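PDB 2J2M: catalase from Exiguobacterium oxidotolerans, which breaks down hydrogen peroxide to water and molecular oxygen at an iron haem, which its substrates probably reach through a channel narrowed by a bottleneck. Local coordinates for residues R58-H63 with H241-T246; W124-N129 with L215-K220; S189-R194 with N252-E257. All blocks are in the same frame, centred on the assembly; numbering follows the deposited sequence.

Interaction 1 of 3, residues R58-H63 with H241-T246; sequences RGFGAH and HASNDT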
loop_
_atom_site.group_PDB
_atom_site.type_symbol
_atom_site.label_atom_id
_atom_site.label_comp_id
_atom_site.label_asym_id
_atom_site.label_seq_id
_atom_site.Cartn_x
_atom_site.Cartn_y
_atom_site.Cartn_z
ATOM N N ARG A 58 12.503 -14.313 -10.497
ATOM C CA ARG A 58 13.425 -14.203 -11.650
ATOM C C ARG A 58 12.774 -14.785 -12.911
ATOM O O ARG A 58 12.400 -15.952 -12.945
ATOM C CB ARG A 58 14.769 -14.874 -11.337
ATOM C CG ARG A 58 15.657 -15.113 -12.546
ATOM C CD ARG A 58 16.095 -13.792 -13.232
ATOM N NE ARG A 58 17.521 -13.514 -13.085
ATOM C CZ ARG A 58 18.174 -12.557 -13.740
ATOM N NH1 ARG A 58 17.526 -11.751 -14.566
ATOM N NH2 ARG A 58 19.480 -12.399 -13.554
ATOM N N GLY A 59 12.620 -13.964 -13.937
ATOM C CA GLY A 59 11.934 -14.395 -15.149
ATOM C C GLY A 59 12.080 -13.544 -16.408
ATOM O O GLY A 59 12.676 -12.449 -16.386
ATOM N N PHE A 60 11.489 -14.058 -17.499
ATOM C CA PHE A 60 11.595 -13.488 -18.830
ATOM C C PHE A 60 10.285 -13.663 -19.581
ATOM O O PHE A 60 9.768 -14.781 -19.683
ATOM C CB PHE A 60 12.734 -14.153 -19.644
ATOM C CG PHE A 60 12.725 -13.767 -21.123
ATOM C CD1 PHE A 60 13.382 -12.614 -21.560
ATOM C CD2 PHE A 60 12.008 -14.540 -22.065
ATOM C CE1 PHE A 60 13.369 -12.237 -22.910
ATOM C CE2 PHE A 60 11.961 -14.173 -23.420
ATOM C CZ PHE A 60 12.643 -13.007 -23.850
ATOM N N GLY A 61 9.777 -12.569 -20.137
ATOM C CA GLY A 61 8.509 -12.584 -20.850
ATOM C C GLY A 61 8.578 -12.109 -22.283
ATOM O O GLY A 61 9.365 -11.201 -22.623
ATOM N N ALA A 62 7.750 -12.735 -23.126
ATOM C CA ALA A 62 7.624 -12.322 -24.537
ATOM C C ALA A 62 6.234 -12.520 -25.089
ATOM O O ALA A 62 5.450 -13.317 -24.556
ATOM C CB ALA A 62 8.645 -13.029 -25.413
ATOM N N HIS A 63 5.933 -11.765 -26.140
ATOM C CA HIS A 63 4.675 -11.857 -26.871
ATOM C C HIS A 63 4.777 -12.831 -28.027
ATOM O O HIS A 63 5.850 -13.015 -28.611
ATOM C CB HIS A 63 4.315 -10.514 -27.484
ATOM C CG HIS A 63 4.008 -9.459 -26.484
ATOM N ND1 HIS A 63 2.756 -9.298 -25.944
ATOM C CD2 HIS A 63 4.791 -8.513 -25.924
ATOM C CE1 HIS A 63 2.773 -8.287 -25.095
ATOM N NE2 HIS A 63 3.999 -7.795 -25.063
ATOM N N HIS A 241 21.832 -15.555 -18.321
ATOM C CA HIS A 241 22.060 -16.249 -19.608
ATOM C C HIS A 241 20.785 -16.648 -20.341
ATOM O O HIS A 241 20.698 -16.476 -21.560
ATOM C CB HIS A 241 23.020 -17.447 -19.490
ATOM C CG HIS A 241 22.347 -18.727 -19.105
ATOM N ND1 HIS A 241 22.072 -19.062 -17.794
ATOM C CD2 HIS A 241 21.889 -19.756 -19.861
ATOM C CE1 HIS A 241 21.457 -20.234 -17.762
ATOM N NE2 HIS A 241 21.335 -20.676 -19.002
ATOM N N ALA A 242 19.794 -17.156 -19.607
ATOM C CA ALA A 242 18.590 -17.682 -20.245
ATOM C C ALA A 242 17.786 -16.545 -20.848
ATOM O O ALA A 242 17.338 -16.642 -21.989
ATOM C CB ALA A 242 17.767 -18.504 -19.276
ATOM N N SER A 243 17.649 -15.459 -20.085
ATOM C CA SER A 243 16.979 -14.224 -20.543
ATOM C C SER A 243 17.673 -13.654 -21.783
ATOM O O SER A 243 17.026 -13.411 -22.799
ATOM C CB SER A 243 16.966 -13.158 -19.426
ATOM O OG SER A 243 15.989 -13.482 -18.453
ATOM N N ASN A 244 18.980 -13.427 -21.660
ATOM C CA ASN A 244 19.838 -13.018 -22.758
ATOM C C ASN A 244 19.630 -13.836 -24.044
ATOM O O ASN A 244 19.361 -13.260 -25.100
ATOM C CB ASN A 244 21.299 -13.138 -22.317
ATOM C CG ASN A 244 22.230 -12.243 -23.113
ATOM O OD1 ASN A 244 21.788 -11.449 -23.959
ATOM N ND2 ASN A 244 23.539 -12.343 -22.823
ATOM N N ASP A 245 19.744 -15.166 -23.931
ATOM C CA ASP A 245 19.633 -16.086 -25.065
ATOM C C ASP A 245 18.239 -16.056 -25.704
ATOM O O ASP A 245 18.121 -16.046 -26.926
ATOM C CB ASP A 245 20.011 -17.530 -24.644
ATOM C CG ASP A 245 19.647 -18.574 -25.706
ATOM O OD1 ASP A 245 20.362 -18.692 -26.711
ATOM O OD2 ASP A 245 18.637 -19.287 -25.545
ATOM N N THR A 246 17.191 -16.033 -24.872
ATOM C CA THR A 246 15.807 -15.991 -25.375
ATOM C C THR A 246 15.466 -14.631 -25.985
ATOM O O THR A 246 14.735 -14.555 -26.999
ATOM C CB THR A 246 14.736 -16.355 -24.288
ATOM O OG1 THR A 246 15.173 -17.480 -23.524
ATOM C CG2 THR A 246 13.418 -16.718 -24.939
HETATM O O HOH W 1 15.205 -11.203 -16.886
#
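The Phe60 ring takes Thr246 over one face and, from an oblique direction, the carbonyl oxygen of Ser243. Thr246 CB sits toward the rim of that face, 4.0 Å from the ring centroid and 26° off the ring normal, a CH-pi contact. The methyl CG2 comes down beyond CB onto the same side of the rim, 3.3 Å from Phe60 CE2. A chi1 of -43° in Thr246 sets this division of labour: CG2, anti to the backbone N, goes to the phenyl ring, while OG1 turns back along the helix to donate to Ala242 O at 2.8 Å. That oxygen also accepts the helical bond from Thr246 N, the two donors arriving from opposite faces of the carbonyl plane, so the threonine's polar end is satisfied within its own helix.

Nearer the start of the strand the contact turns polar. Ser243 OG passes Phe60 CB at 3.5 Å and meets Gly59 O through a water, which donates to Gly59 O and to Ser243 OG, each at 2.9 Å; Arg58 NH1 offers the same water a weak bond. Ser243 OG is further hydrogen-bonded to Glu105, and Gly59 O to Tyr306.

The strand beginning at Gly59 and helix 241-251 run almost parallel, their short axes 16° apart and 8.4 Å from each other at closest. The helix thus lies along the beta-sheet of the catalase fold, with Phe60 reaching onto Phe247 of the helix and Asn302 of strand 292-302, while the Phe60 backbone pairs with Phe94 of strand 87-95.

Interaction 2 of 3, residues W124-N129 with L215-K220; sequences WDFVGN and LRWVPK. With HEM (protoporphyrin IX containing Fe), chain E.
Phe126 and Trp217 leave their backbones by different torsions: in Phe126 CG is anti to the backbone N (chi1 175°), whereas in Trp217 it lies beside the N and anti to the carbonyl carbon (chi1 -61°). With these settings the two side chains run alongside one another, pointing in opposite senses, inside the antiparallel beta-barrel of the catalase fold, bridging strands 122-129 and 210-219, which do not pair with each other.

The outcome is a T-shaped stack. The pyrrole edge of Trp217 is directed at the face of Phe126, with ring centroids 4.4 Å apart and planes at 83°. Trp217 NE1 stands over the centre of the phenyl ring, closest to Phe126 CE1 at 3.3 Å, and Trp217 CD1 lies beside it, 3.5 Å from Phe126 CZ. The indole N-H edge therefore faces pi density in this buried position. Trp217 also stacks with Phe113, while Trp258 and Leu260 of strand 257-265 pack against its side chain.

Leu215 fills the neighbouring position and serves two rings. Its CB approaches the rim of Phe126, near the ring plane, 3.7 Å from CE2, and its CD2 meets the benzo edge of Trp124 from the opposing direction, at the same distance from CZ2. Trp124 in turn stacks on Phe117 of strand 112-119, so the aromatic packing continues into the next strand.

Strand 122-129 has a second task at the haem pocket, to which Val127, Gly128 and Asn129 all belong. Val127 and Asn129 turn their side chains from the contact toward the haem, while Gly128 reaches it through its carbonyl oxygen. Val127 CG1 lies 3.8 Å from haem C3A, and Gly128 O comes within 3.1 Å of the haem methyl carbon CMA.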
loop_
_atom_site.group_PDB
_atom_site.type_symbol
_atom_site.label_atom_id
_atom_site.label_comp_id
_atom_site.label_asym_id
_atom_site.label_seq_id
_atom_site.Cartn_x
_atom_site.Cartn_y
_atom_site.Cartn_z
ATOM N N TRP A 124 -7.406 -17.075 -20.619
ATOM C CA TRP A 124 -7.033 -18.335 -20.029
ATOM C C TRP A 124 -5.562 -18.314 -19.685
ATOM O O TRP A 124 -4.701 -18.082 -20.564
ATOM C CB TRP A 124 -7.267 -19.482 -21.010
ATOM C CG TRP A 124 -6.645 -20.803 -20.557
ATOM C CD1 TRP A 124 -6.660 -21.334 -19.300
ATOM C CD2 TRP A 124 -5.962 -21.748 -21.375
ATOM N NE1 TRP A 124 -6.000 -22.535 -19.273
ATOM C CE2 TRP A 124 -5.569 -22.821 -20.537
ATOM C CE3 TRP A 124 -5.646 -21.801 -22.740
ATOM C CZ2 TRP A 124 -4.864 -23.919 -21.012
ATOM C CZ3 TRP A 124 -4.940 -22.905 -23.209
ATOM C CH2 TRP A 124 -4.561 -23.945 -22.346
ATOM N N ASP A 125 -5.232 -18.589 -18.432
ATOM C CA ASP A 125 -3.820 -18.686 -18.096
ATOM C C ASP A 125 -3.397 -20.136 -18.005
ATOM O O ASP A 125 -4.002 -20.890 -17.241
ATOM C CB ASP A 125 -3.520 -17.978 -16.771
ATOM C CG ASP A 125 -3.733 -16.479 -16.841
ATOM O OD1 ASP A 125 -4.067 -15.907 -15.785
ATOM O OD2 ASP A 125 -3.557 -15.868 -17.926
ATOM N N PHE A 126 -2.407 -20.523 -18.812
ATOM C CA PHE A 126 -1.620 -21.724 -18.547
ATOM C C PHE A 126 -0.458 -21.361 -17.608
ATOM O O PHE A 126 0.330 -20.470 -17.907
ATOM C CB PHE A 126 -1.089 -22.394 -19.840
ATOM C CG PHE A 126 -0.168 -23.582 -19.580
ATOM C CD1 PHE A 126 1.203 -23.391 -19.330
ATOM C CD2 PHE A 126 -0.673 -24.883 -19.547
ATOM C CE1 PHE A 126 2.066 -24.495 -19.079
ATOM C CE2 PHE A 126 0.170 -25.998 -19.303
ATOM C CZ PHE A 126 1.541 -25.806 -19.058
ATOM N N VAL A 127 -0.373 -22.025 -16.459
ATOM C CA VAL A 127 0.688 -21.714 -15.486
ATOM C C VAL A 127 1.272 -23.046 -15.018
ATOM O O VAL A 127 0.737 -23.698 -14.125
ATOM C CB VAL A 127 0.147 -20.837 -14.303
ATOM C CG1 VAL A 127 1.267 -20.445 -13.322
ATOM C CG2 VAL A 127 -0.557 -19.590 -14.848
ATOM N N GLY A 128 2.326 -23.486 -15.697
ATOM C CA GLY A 128 2.965 -24.754 -15.395
ATOM C C GLY A 128 4.463 -24.609 -15.128
ATOM O O GLY A 128 4.972 -23.500 -15.032
ATOM N N ASN A 129 5.142 -25.756 -15.001
ATOM C CA ASN A 129 6.595 -25.859 -14.868
ATOM C C ASN A 129 7.116 -26.795 -15.973
ATOM O O ASN A 129 6.324 -27.507 -16.604
ATOM C CB ASN A 129 6.963 -26.437 -13.496
ATOM C CG ASN A 129 6.988 -25.384 -12.384
ATOM O OD1 ASN A 129 7.149 -24.195 -12.641
ATOM N ND2 ASN A 129 6.878 -25.839 -11.131
ATOM N N LEU A 215 -1.793 -31.052 -19.811
ATOM C CA LEU A 215 -1.297 -30.234 -20.908
ATOM C C LEU A 215 0.203 -30.337 -20.990
ATOM O O LEU A 215 0.875 -30.401 -19.967
ATOM C CB LEU A 215 -1.727 -28.788 -20.729
ATOM C CG LEU A 215 -2.863 -28.165 -21.553
ATOM C CD1 LEU A 215 -3.571 -29.085 -22.567
ATOM C CD2 LEU A 215 -3.873 -27.434 -20.646
ATOM N N ARG A 216 0.714 -30.288 -22.214
ATOM C CA ARG A 216 2.078 -30.675 -22.535
ATOM C C ARG A 216 2.676 -29.740 -23.607
ATOM O O ARG A 216 2.139 -29.649 -24.715
ATOM C CB ARG A 216 2.045 -32.122 -23.074
ATOM C CG ARG A 216 2.742 -33.182 -22.219
ATOM C CD ARG A 216 2.031 -33.631 -20.940
ATOM N NE ARG A 216 3.135 -33.884 -20.027
ATOM C CZ ARG A 216 3.342 -34.934 -19.246
ATOM N NH1 ARG A 216 2.461 -35.901 -19.092
ATOM N NH2 ARG A 216 4.451 -34.951 -18.543
ATOM N N TRP A 217 3.752 -29.027 -23.276
ATOM C CA TRP A 217 4.501 -28.254 -24.286
ATOM C C TRP A 217 5.821 -28.927 -24.666
ATOM O O TRP A 217 6.577 -29.350 -23.788
ATOM C CB TRP A 217 4.810 -26.836 -23.805
ATOM C CG TRP A 217 3.629 -25.963 -23.491
ATOM C CD1 TRP A 217 3.060 -25.767 -22.256
ATOM C CD2 TRP A 217 2.901 -25.125 -24.405
ATOM N NE1 TRP A 217 2.037 -24.872 -22.352
ATOM C CE2 TRP A 217 1.917 -24.452 -23.652
ATOM C CE3 TRP A 217 2.998 -24.866 -25.776
ATOM C CZ2 TRP A 217 1.010 -23.547 -24.232
ATOM C CZ3 TRP A 217 2.088 -23.955 -26.363
ATOM C CH2 TRP A 217 1.119 -23.308 -25.584
ATOM N N VAL A 218 6.088 -29.015 -25.973
ATOM C CA VAL A 218 7.255 -29.723 -26.512
ATOM C C VAL A 218 8.019 -28.728 -27.377
ATOM O O VAL A 218 7.466 -28.234 -28.345
ATOM C CB VAL A 218 6.842 -31.004 -27.359
ATOM C CG1 VAL A 218 8.093 -31.751 -27.927
ATOM C CG2 VAL A 218 5.939 -32.005 -26.536
ATOM N N PRO A 219 9.291 -28.408 -27.027
ATOM C CA PRO A 219 9.977 -27.335 -27.742
ATOM C C PRO A 219 10.520 -27.771 -29.085
ATOM O O PRO A 219 11.105 -28.851 -29.188
ATOM C CB PRO A 219 11.132 -26.980 -26.812
ATOM C CG PRO A 219 11.457 -28.254 -26.107
ATOM C CD PRO A 219 10.142 -28.994 -25.967
ATOM N N LYS A 220 10.365 -26.932 -30.103
ATOM C CA LYS A 220 10.935 -27.256 -31.414
ATOM C C LYS A 220 12.485 -27.305 -31.382
ATOM O O LYS A 220 13.092 -28.066 -32.135
ATOM C CB LYS A 220 10.375 -26.325 -32.512
ATOM C CG LYS A 220 11.419 -25.755 -33.492
ATOM C CD LYS A 220 10.967 -25.877 -34.963
ATOM C CE LYS A 220 11.484 -24.710 -35.812
ATOM N NZ LYS A 220 12.985 -24.708 -35.930
HETATM C CHA HEM E . 4.187 -18.266 -9.067
HETATM C CHB HEM E . 4.236 -22.717 -11.071
HETATM C CHC HEM E . 2.435 -24.518 -6.973
HETATM C CHD HEM E . 1.748 -20.068 -5.248
HETATM C C1A HEM E . 4.321 -19.300 -9.991
HETATM C C2A HEM E . 4.752 -19.191 -11.383
HETATM C C3A HEM E . 4.765 -20.429 -11.933
HETATM C C4A HEM E . 4.350 -21.357 -10.914
HETATM C CMA HEM E . 5.143 -20.837 -13.377
HETATM C CAA HEM E . 5.141 -17.855 -12.067
HETATM C CBA HEM E . 3.973 -17.183 -12.793
HETATM C CGA HEM E . 4.531 -15.941 -13.451
HETATM O O1A HEM E . 4.177 -14.805 -13.035
HETATM O O2A HEM E . 5.361 -16.090 -14.388
HETATM C C1B HEM E . 3.695 -23.593 -10.168
HETATM C C2B HEM E . 3.323 -24.977 -10.415
HETATM C C3B HEM E . 2.834 -25.452 -9.269
HETATM C C4B HEM E . 2.875 -24.403 -8.279
HETATM C CMB HEM E . 3.424 -25.745 -11.763
HETATM C CAB HEM E . 2.255 -26.852 -9.008
HETATM C CBB HEM E . 2.829 -27.948 -9.493
HETATM C C1C HEM E . 1.996 -23.498 -6.172
HETATM C C2C HEM E . 1.181 -23.612 -4.978
HETATM C C3C HEM E . 0.994 -22.357 -4.523
HETATM C C4C HEM E . 1.689 -21.430 -5.400
HETATM C CMC HEM E . 0.599 -24.923 -4.371
HETATM C CAC HEM E . 0.216 -21.911 -3.262
HETATM C CBC HEM E . -1.121 -21.869 -3.241
HETATM C C1D HEM E . 2.357 -19.148 -6.072
HETATM C C2D HEM E . 2.387 -17.718 -5.838
HETATM C C3D HEM E . 3.140 -17.151 -7.041
HETATM C C4D HEM E . 3.491 -18.296 -7.875
HETATM C CMD HEM E . 1.738 -16.938 -4.646
HETATM C CAD HEM E . 3.456 -15.673 -7.330
HETATM C CBD HEM E . 2.485 -15.204 -8.416
HETATM C CGD HEM E . 2.471 -13.694 -8.567
HETATM O O1D HEM E . 3.045 -12.928 -7.724
HETATM O O2D HEM E . 1.848 -13.245 -9.552
HETATM N NA HEM E . 4.082 -20.642 -9.758
HETATM N NB HEM E . 3.414 -23.276 -8.856
HETATM N NC HEM E . 2.278 -22.161 -6.396
HETATM N ND HEM E . 2.999 -19.436 -7.266
HETATM FE FE HEM E . 2.921 -21.322 -8.185
#

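Interaction 3 of 3, residues S189-R194 with N252-E257; sequences SYRKMR and NGDFPE
Arg191 reaches Asp254 nearly perpendicular to it, the guanidinium plane turned 75° from that of the carboxylate. The salt bridge between them is consequently single-pronged: Arg191 NH2 reaches Asp254 OD2 at 2.7 Å, the oxygen arriving at the edge of the guanidinium, near its plane. The arginine gains this pose through a bend at chi3 (-96°), which swings the head away from the line of its methylene chain. Below that bend Arg191 CB packs on the Pro256 ring, 4.0 Å from Pro256 CB, so one side chain supplies both an apolar and a charged foothold.

Two waters complete the join between loops. One lies in the guanidinium plane, accepts from Arg191 NE at 2.7 Å and donates to Asp254 O; the other donates to Arg191 O and to Glu257 O, linking the two backbones one residue past Pro256 in the chain. Just ahead of Asp254, Gly253 closes helix 241-251 with a Schellman motif and turns the chain toward strand 257-265.

On its other terminal nitrogen, NH1, the guanidinium forms a salt bridge to Asp245 of that same helix. The positive charge thus faces two carboxylates, with Glu221 a long and weak third, while a water takes the NE hydrogen, an arrangement that would fix the rotation of the head; because Asp254 lies at the exposed margin, solvent probably weakens its half of the pairing.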
loop_
_atom_site.group_PDB
_atom_site.type_symbol
_atom_site.label_atom_id
_atom_site.label_comp_id
_atom_site.label_asym_id
_atom_site.label_seq_id
_atom_site.Cartn_x
_atom_site.Cartn_y
_atom_site.Cartn_z
ATOM N N SER A 189 18.405 -23.092 -21.562
ATOM C CA SER A 189 17.622 -21.874 -21.558
ATOM C C SER A 189 16.117 -22.130 -21.601
ATOM O O SER A 189 15.635 -23.270 -21.769
ATOM C CB SER A 189 18.045 -20.916 -22.675
ATOM O OG SER A 189 17.897 -21.536 -23.921
ATOM N N TYR A 190 15.400 -21.024 -21.438
ATOM C CA TYR A 190 13.958 -20.983 -21.530
ATOM C C TYR A 190 13.399 -21.578 -22.827
ATOM O O TYR A 190 12.347 -22.227 -22.800
ATOM C CB TYR A 190 13.493 -19.541 -21.324
ATOM C CG TYR A 190 13.844 -18.989 -19.946
ATOM C CD1 TYR A 190 13.757 -19.783 -18.815
ATOM C CD2 TYR A 190 14.250 -17.661 -19.782
ATOM C CE1 TYR A 190 14.076 -19.275 -17.546
ATOM C CE2 TYR A 190 14.564 -17.148 -18.518
ATOM C CZ TYR A 190 14.466 -17.964 -17.406
ATOM O OH TYR A 190 14.763 -17.474 -16.167
ATOM N N ARG A 191 14.109 -21.383 -23.943
ATOM C CA ARG A 191 13.634 -21.840 -25.244
ATOM C C ARG A 191 13.978 -23.313 -25.479
ATOM O O ARG A 191 13.461 -23.958 -26.413
ATOM C CB ARG A 191 14.155 -20.940 -26.374
ATOM C CG ARG A 191 15.647 -20.994 -26.594
ATOM C CD ARG A 191 16.176 -19.719 -27.268
ATOM N NE ARG A 191 16.280 -19.922 -28.697
ATOM C CZ ARG A 191 17.400 -20.219 -29.346
ATOM N NH1 ARG A 191 18.561 -20.298 -28.708
ATOM N NH2 ARG A 191 17.354 -20.393 -30.660
ATOM N N LYS A 192 14.831 -23.854 -24.610
ATOM C CA LYS A 192 15.238 -25.249 -24.729
ATOM C C LYS A 192 14.720 -26.116 -23.585
ATOM O O LYS A 192 15.439 -26.956 -23.053
ATOM C CB LYS A 192 16.750 -25.342 -24.854
ATOM C CG LYS A 192 17.267 -24.596 -26.065
ATOM C CD LYS A 192 18.721 -24.907 -26.357
ATOM C CE LYS A 192 19.204 -24.010 -27.501
ATOM N NZ LYS A 192 20.665 -24.174 -27.689
ATOM N N MET A 193 13.460 -25.906 -23.234
ATOM C CA MET A 193 12.803 -26.651 -22.172
ATOM C C MET A 193 11.352 -26.923 -22.529
ATOM O O MET A 193 10.749 -26.239 -23.371
ATOM C CB MET A 193 12.852 -25.868 -20.856
ATOM C CG MET A 193 11.801 -24.772 -20.742
ATOM S SD MET A 193 12.109 -23.762 -19.292
ATOM C CE MET A 193 10.704 -22.608 -19.375
ATOM N N ARG A 194 10.790 -27.919 -21.862
ATOM C CA ARG A 194 9.402 -28.301 -22.070
ATOM C C ARG A 194 8.500 -27.583 -21.068
ATOM O O ARG A 194 8.988 -26.816 -20.206
ATOM C CB ARG A 194 9.260 -29.838 -21.964
ATOM C CG ARG A 194 9.985 -30.466 -20.758
ATOM C CD ARG A 194 9.281 -31.715 -20.267
ATOM N NE ARG A 194 10.113 -32.457 -19.310
ATOM C CZ ARG A 194 9.794 -33.639 -18.776
ATOM N NH1 ARG A 194 10.644 -34.231 -17.933
ATOM N NH2 ARG A 194 8.633 -34.234 -19.091
ATOM N N ASN A 252 16.681 -11.768 -33.249
ATOM C CA ASN A 252 17.338 -12.268 -34.465
ATOM C C ASN A 252 16.388 -12.993 -35.441
ATOM O O ASN A 252 16.797 -13.389 -36.539
ATOM C CB ASN A 252 18.476 -13.232 -34.094
ATOM C CG ASN A 252 19.648 -12.543 -33.405
ATOM O OD1 ASN A 252 19.821 -11.316 -33.481
ATOM N ND2 ASN A 252 20.471 -13.340 -32.737
ATOM N N GLY A 253 15.135 -13.192 -35.026
ATOM C CA GLY A 253 14.141 -13.865 -35.860
ATOM C C GLY A 253 14.261 -15.379 -35.847
ATOM O O GLY A 253 13.769 -16.044 -36.745
ATOM N N ASP A 254 14.928 -15.932 -34.845
ATOM C CA ASP A 254 14.903 -17.378 -34.602
ATOM C C ASP A 254 13.842 -17.592 -33.520
ATOM O O ASP A 254 14.165 -17.854 -32.369
ATOM C CB ASP A 254 16.292 -17.872 -34.159
ATOM C CG ASP A 254 16.414 -19.415 -34.139
ATOM O OD1 ASP A 254 15.717 -20.110 -34.917
ATOM O OD2 ASP A 254 17.223 -19.955 -33.348
ATOM N N PHE A 255 12.570 -17.430 -33.896
ATOM C CA PHE A 255 11.447 -17.449 -32.955
ATOM C C PHE A 255 11.267 -18.764 -32.179
ATOM O O PHE A 255 11.070 -19.822 -32.775
ATOM C CB PHE A 255 10.158 -17.125 -33.696
ATOM C CG PHE A 255 10.136 -15.756 -34.340
ATOM C CD1 PHE A 255 9.440 -15.556 -35.536
ATOM C CD2 PHE A 255 10.812 -14.666 -33.752
ATOM C CE1 PHE A 255 9.407 -14.304 -36.145
ATOM C CE2 PHE A 255 10.792 -13.393 -34.347
ATOM C CZ PHE A 255 10.080 -13.210 -35.550
ATOM N N PRO A 256 11.326 -18.707 -30.834
ATOM C CA PRO A 256 11.056 -19.907 -30.038
ATOM C C PRO A 256 9.623 -20.420 -30.290
ATOM O O PRO A 256 8.678 -19.623 -30.286
ATOM C CB PRO A 256 11.195 -19.399 -28.593
ATOM C CG PRO A 256 12.020 -18.193 -28.694
ATOM C CD PRO A 256 11.639 -17.550 -29.973
ATOM N N GLU A 257 9.478 -21.729 -30.503
ATOM C CA GLU A 257 8.198 -22.334 -30.777
ATOM C C GLU A 257 8.036 -23.562 -29.925
ATOM O O GLU A 257 9.008 -24.244 -29.657
ATOM C CB GLU A 257 8.090 -22.734 -32.252
ATOM C CG GLU A 257 8.184 -21.565 -33.235
ATOM C CD GLU A 257 7.557 -21.865 -34.601
ATOM O OE1 GLU A 257 7.597 -23.021 -35.076
ATOM O OE2 GLU A 257 7.011 -20.925 -35.205
HETATM O O HOH W 2 14.614 -20.062 -30.829
HETATM O O HOH W 3 11.684 -24.258 -28.702
#

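In the fold
From the N terminus the chain passes 58-63, 124-129 and 189-194 before meeting any of their partners. The partners follow as 215-220, 241-246 and 252-257. Interaction 2 closes first and is nested within the longer loop closed by interaction 1; interaction 3 starts inside both loops and ends beyond them, so it crosses each. Interactions 1 and 2 reach the same antiparallel sheet without touching, their nearest atoms about 10 Å apart. Interaction 3 touches both: Ser189 probably hydrogen-bonds to Asp245 in the helix of interaction 1, and a probable hydrogen bond from Lys220 N to Glu257 O joins it to interaction 2. Helix, barrel strands and connecting loops are thereby tied together.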